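Side-chain contacts in soluble lytic transglycosylase B3 (Pseudomonas aeruginosa, PDB 5ANZ), which probably cleaves the glycan strands of peptidoglycan as a lytic transglycosylase in cell-wall turnover, and binds a calcium ion: residues T205-T210 / L324-S329; N213-D218 / T238-K243. All coordinates share one frame; numbering follows the deposited sequence.

Interaction 1 (T205-T210 / L324-S329)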
# COMPACT_ATOMS: atom_id res chain seq x y z
N THR A 205 0.47 12.03 -5.63
CA THR A 205 -0.39 11.13 -4.87
C THR A 205 -0.21 9.66 -5.29
O THR A 205 -0.66 8.74 -4.59
CB THR A 205 -1.86 11.51 -5.05
OG1 THR A 205 -2.17 11.47 -6.44
CG2 THR A 205 -2.12 12.92 -4.52
N GLN A 206 0.38 9.44 -6.46
CA GLN A 206 0.48 8.12 -7.09
C GLN A 206 -0.89 7.46 -7.26
O GLN A 206 -1.03 6.24 -7.14
CB GLN A 206 1.43 7.22 -6.30
CG GLN A 206 2.88 7.75 -6.34
CD GLN A 206 3.55 7.53 -7.69
OE1 GLN A 206 3.88 6.38 -8.05
NE2 GLN A 206 3.75 8.60 -8.44
N PHE A 207 -1.89 8.29 -7.57
CA PHE A 207 -3.20 7.79 -8.01
C PHE A 207 -3.11 7.16 -9.40
O PHE A 207 -2.55 7.78 -10.30
CB PHE A 207 -4.21 8.92 -8.12
CG PHE A 207 -4.76 9.45 -6.81
CD1 PHE A 207 -4.45 8.87 -5.59
CD2 PHE A 207 -5.65 10.52 -6.85
CE1 PHE A 207 -5.01 9.38 -4.41
CE2 PHE A 207 -6.23 11.02 -5.68
CZ PHE A 207 -5.92 10.45 -4.47
N ILE A 208 -3.73 6.00 -9.63
CA ILE A 208 -3.95 5.55 -11.01
C ILE A 208 -5.07 6.41 -11.60
O ILE A 208 -5.84 7.03 -10.86
CB ILE A 208 -4.30 4.05 -11.09
CG1 ILE A 208 -5.57 3.74 -10.30
CG2 ILE A 208 -3.14 3.20 -10.57
CD1 ILE A 208 -6.01 2.27 -10.37
N PRO A 209 -5.16 6.47 -12.93
CA PRO A 209 -6.13 7.38 -13.57
C PRO A 209 -7.58 7.24 -13.06
O PRO A 209 -8.21 8.27 -12.80
CB PRO A 209 -6.02 7.00 -15.04
CG PRO A 209 -4.51 6.67 -15.19
CD PRO A 209 -4.20 5.92 -13.91
N THR A 210 -8.10 6.03 -12.93
CA THR A 210 -9.49 5.91 -12.49
C THR A 210 -9.65 6.44 -11.05
O THR A 210 -10.69 7.02 -10.71
CB THR A 210 -10.03 4.46 -12.61
OG1 THR A 210 -9.21 3.58 -11.83
CG2 THR A 210 -10.05 4.00 -14.07
N LEU A 324 -4.98 0.76 4.14
CA LEU A 324 -4.82 -0.41 3.26
C LEU A 324 -5.52 -0.23 1.92
O LEU A 324 -5.17 -0.88 0.92
CB LEU A 324 -5.35 -1.66 3.96
CG LEU A 324 -4.49 -2.22 5.08
CD1 LEU A 324 -5.25 -3.34 5.78
CD2 LEU A 324 -3.20 -2.75 4.53
N LYS A 325 -6.50 0.66 1.87
CA LYS A 325 -7.20 0.90 0.61
C LYS A 325 -6.31 1.73 -0.32
O LYS A 325 -6.53 1.78 -1.53
CB LYS A 325 -8.54 1.60 0.86
CG LYS A 325 -9.52 0.77 1.69
CD LYS A 325 -10.88 1.43 1.76
CE LYS A 325 -11.93 0.52 2.37
NZ LYS A 325 -11.87 0.49 3.86
N TYR A 326 -5.29 2.36 0.25
CA TYR A 326 -4.35 3.17 -0.53
C TYR A 326 -3.30 2.23 -1.13
O TYR A 326 -2.93 2.35 -2.31
CB TYR A 326 -3.71 4.27 0.36
CG TYR A 326 -3.36 5.54 -0.39
CD1 TYR A 326 -2.35 5.56 -1.33
CD2 TYR A 326 -4.07 6.74 -0.17
CE1 TYR A 326 -2.05 6.70 -2.03
CE2 TYR A 326 -3.76 7.90 -0.88
CZ TYR A 326 -2.75 7.87 -1.80
OH TYR A 326 -2.41 9.01 -2.50
N ASN A 327 -2.84 1.29 -0.32
CA ASN A 327 -1.91 0.25 -0.74
C ASN A 327 -2.16 -0.94 0.18
O ASN A 327 -2.00 -0.86 1.40
CB ASN A 327 -0.45 0.75 -0.68
CG ASN A 327 0.58 -0.34 -1.00
OD1 ASN A 327 0.41 -1.51 -0.67
ND2 ASN A 327 1.68 0.07 -1.60
N ASN A 328 -2.57 -2.05 -0.42
CA ASN A 328 -3.01 -3.21 0.34
C ASN A 328 -1.85 -4.08 0.77
O ASN A 328 -1.78 -5.26 0.43
CB ASN A 328 -3.99 -4.03 -0.50
CG ASN A 328 -4.82 -4.97 0.34
OD1 ASN A 328 -5.03 -4.74 1.52
ND2 ASN A 328 -5.30 -6.05 -0.28
N SER A 329 -0.92 -3.47 1.50
CA SER A 329 0.19 -4.19 2.11
C SER A 329 0.21 -3.81 3.58
O SER A 329 0.27 -2.62 3.89
CB SER A 329 1.52 -3.83 1.45
OG SER A 329 2.60 -4.06 2.34
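Tyr326 spans the gap between the two segments with its hydroxyl and meets Thr205 and Phe207 in the lysozyme-like SLT domain. Ile208 and Tyr326 bind N-acetylglucosamine in another structure of this protein; no sugar is bound here. The backbones stay well apart, with the nearest CA atoms, those of Phe207 and Tyr326, separated by 8.9 Å, and the aromatic side chain makes up the difference.

The tight part lies around the phenol oxygen. Tyr326 OH donates to Thr205 O at 2.7 Å, approaching in the carbonyl plane on a lone pair with a C=O...donor angle of 126°. The acceptor in turn sits at the edge of the tyrosine ring, in its plane, so the bond leaves the phenol within the ring plane, bent toward the CE1 side, not over a face. Phe207 comes in from beside this bond: its CE1 lies 3.2 Å from Tyr326 OH and 3.8 Å from Tyr326 CZ, and the two side chains cross at about a right angle. Thr205 and Phe207 are both buried, and helix 231-244 adds Ser237 against Phe207 and Thr238 against Thr205 and Tyr326.

The other side of the contact is looser. Tyr326 is partly exposed, and Gln206, between the two touching residues, leads its amide away to the backbone oxygens of Gly203 and Met151.

Within 205-210 the threonine also braces the phenylalanine. With chi1 at 58°, Thr205 OG1 stands between its own backbone N and carbonyl carbon; it accepts a weak bond from Phe207 N and rests 3.3 Å above the Phe207 ring plane, offset toward the rim.

Interaction 2 (N213-D218 / T238-K243). With CA (calcium ion), chain B.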
# COMPACT_ATOMS: atom_id res chain seq x y z
N ASN A 213 -9.80 10.16 -11.31
CA ASN A 213 -11.06 10.66 -11.84
C ASN A 213 -12.21 10.60 -10.83
O ASN A 213 -13.17 11.36 -10.96
CB ASN A 213 -11.42 9.90 -13.13
CG ASN A 213 -10.60 10.37 -14.32
OD1 ASN A 213 -9.94 11.41 -14.26
ND2 ASN A 213 -10.68 9.63 -15.43
N GLN A 214 -12.10 9.73 -9.83
CA GLN A 214 -13.13 9.65 -8.80
C GLN A 214 -12.78 10.46 -7.56
O GLN A 214 -13.68 11.00 -6.91
CB GLN A 214 -13.41 8.21 -8.40
CG GLN A 214 -14.50 8.11 -7.34
CD GLN A 214 -15.03 6.70 -7.14
OE1 GLN A 214 -14.64 5.77 -7.85
NE2 GLN A 214 -15.93 6.54 -6.18
N TYR A 215 -11.50 10.56 -7.22
CA TYR A 215 -11.16 11.16 -5.92
C TYR A 215 -10.25 12.38 -5.94
O TYR A 215 -10.12 13.04 -4.92
CB TYR A 215 -10.51 10.10 -5.01
CG TYR A 215 -11.43 8.96 -4.73
CD1 TYR A 215 -12.43 9.08 -3.79
CD2 TYR A 215 -11.32 7.76 -5.44
CE1 TYR A 215 -13.31 8.01 -3.54
CE2 TYR A 215 -12.18 6.70 -5.20
CZ TYR A 215 -13.17 6.84 -4.24
OH TYR A 215 -14.03 5.79 -4.01
N ALA A 216 -9.63 12.70 -7.06
CA ALA A 216 -8.83 13.91 -7.09
C ALA A 216 -9.71 15.15 -6.88
O ALA A 216 -10.90 15.19 -7.25
CB ALA A 216 -8.04 14.03 -8.39
N VAL A 217 -9.09 16.16 -6.28
CA VAL A 217 -9.72 17.39 -5.86
C VAL A 217 -9.04 18.61 -6.46
O VAL A 217 -7.82 18.63 -6.56
CB VAL A 217 -9.67 17.51 -4.31
CG1 VAL A 217 -10.11 18.89 -3.86
CG2 VAL A 217 -10.51 16.40 -3.67
N ASP A 218 -9.82 19.62 -6.83
CA ASP A 218 -9.27 20.93 -7.17
C ASP A 218 -9.35 21.84 -5.94
O ASP A 218 -10.40 22.46 -5.68
CB ASP A 218 -10.04 21.55 -8.35
CG ASP A 218 -9.58 22.96 -8.67
OD1 ASP A 218 -8.47 23.34 -8.24
OD2 ASP A 218 -10.32 23.68 -9.37
N THR A 238 -5.41 13.52 -1.48
CA THR A 238 -5.03 12.44 -0.58
C THR A 238 -6.04 12.33 0.55
O THR A 238 -6.46 11.22 0.90
CB THR A 238 -3.63 12.70 -0.01
OG1 THR A 238 -2.71 12.77 -1.10
CG2 THR A 238 -3.22 11.57 0.96
N ALA A 239 -6.41 13.47 1.12
CA ALA A 239 -7.35 13.49 2.23
C ALA A 239 -8.72 12.99 1.80
O ALA A 239 -9.38 12.25 2.52
CB ALA A 239 -7.47 14.91 2.80
N ASN A 240 -9.16 13.42 0.63
CA ASN A 240 -10.45 12.99 0.10
C ASN A 240 -10.51 11.46 -0.04
O ASN A 240 -11.52 10.81 0.28
CB ASN A 240 -10.69 13.68 -1.25
CG ASN A 240 -12.09 13.46 -1.75
OD1 ASN A 240 -13.05 13.64 -1.01
ND2 ASN A 240 -12.22 13.08 -3.01
N TYR A 241 -9.42 10.87 -0.52
CA TYR A 241 -9.34 9.42 -0.71
C TYR A 241 -9.31 8.70 0.66
O TYR A 241 -10.00 7.70 0.86
CB TYR A 241 -8.12 9.05 -1.56
CG TYR A 241 -8.03 7.58 -1.95
CD1 TYR A 241 -7.47 6.64 -1.09
CD2 TYR A 241 -8.50 7.14 -3.18
CE1 TYR A 241 -7.38 5.31 -1.46
CE2 TYR A 241 -8.42 5.81 -3.54
CZ TYR A 241 -7.86 4.90 -2.68
OH TYR A 241 -7.78 3.58 -3.06
N LEU A 242 -8.54 9.23 1.61
CA LEU A 242 -8.55 8.64 2.95
C LEU A 242 -9.93 8.71 3.59
O LEU A 242 -10.36 7.78 4.28
CB LEU A 242 -7.52 9.31 3.86
CG LEU A 242 -6.07 8.92 3.56
CD1 LEU A 242 -5.13 9.83 4.38
CD2 LEU A 242 -5.79 7.42 3.87
N LYS A 243 -10.62 9.83 3.39
CA LYS A 243 -11.92 9.99 4.02
C LYS A 243 -12.91 9.02 3.38
O LYS A 243 -13.71 8.39 4.08
CB LYS A 243 -12.42 11.44 3.91
CG LYS A 243 -13.78 11.72 4.56
CD LYS A 243 -13.70 11.57 6.11
CE LYS A 243 -15.08 11.79 6.77
NZ LYS A 243 -15.54 13.22 6.71
CA CA B . -6.21 23.16 -8.88
O HOH W 1 -14.38 11.59 -4.58
O HOH W 2 -4.15 23.68 -9.91
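Tyr215 packs on Asn240 and Tyr241 where helix 209-215 and helix 231-244 come together, the two helices that flank an EF-hand-like calcium loop beginning at Asp218.

Hydrogen bonding centres on the Asn240 amide. Its ND2 donates to Tyr215 O at 2.8 Å in a fairly straight bond (N-H...O 165°); the oxygen lies nearly in the amide plane, whereas the donor is tilted 23° from the plane of the carbonyl. The acceptor belongs to the last residue of helix 209-215, so the side chain grips the backbone just where the chain leaves the helix. A water takes a second bond from the same ND2 at 3.1 Å, and would link it to Gln214 O, although Gln214 has two conformers and that link is less certain.

Aromatic packing joins Tyr215 to Tyr241 in a T-shaped pair. The edge of Tyr241 is directed at the face of Tyr215, with planes 77° apart and ring centroids separated by 5.2 Å; the two CD2 atoms make the near approach. The far end of the Tyr241 side chain gives its hydroxyl to Lys325 O.

Apolar contact is smaller. Val217 CG2 touches Asn240 CB at 3.6 Å, lying against the aliphatic root of the side chain whose amide holds Tyr215, and Tyr130 of helix 120-130 packs on both residues.

Metal binding follows one residue further on. Asp218 OD1 coordinates the calcium ion at 2.4 Å, together with Asp220, Asp222, Lys224 O, Asp233 and a water whose oxygen is likewise 2.4 Å from the metal. The Asp218 carboxylate is steadied by Gly223 N on OD2 and by Gly221 N on OD1, the oxygen that holds the calcium.

Overall arrangement
Interactions 1 and 2, whose centres are about 11 Å apart, share helix 209-215 and are joined mainly through Tyr241. Its hydroxyl lies 2.7 Å from Lys325 O, a probable hydrogen bond, while Tyr241 CD1 packs at 3.5 Å against Tyr326 CD2; an edge-to-face contact thus continues the aromatic packing of interaction 2 into the N-acetylglucosamine site of interaction 1. Thr211, a further residue of that site, has its side chain close to that of Tyr241, nearest atoms about 3 Å apart. A second junction is Thr205 CG2 on Thr238 OG1, at 3.5 Å. The calcium ion bound at the end of 213-218 is more remote, about 12 Å from the nearest atom of the Thr205 side chain.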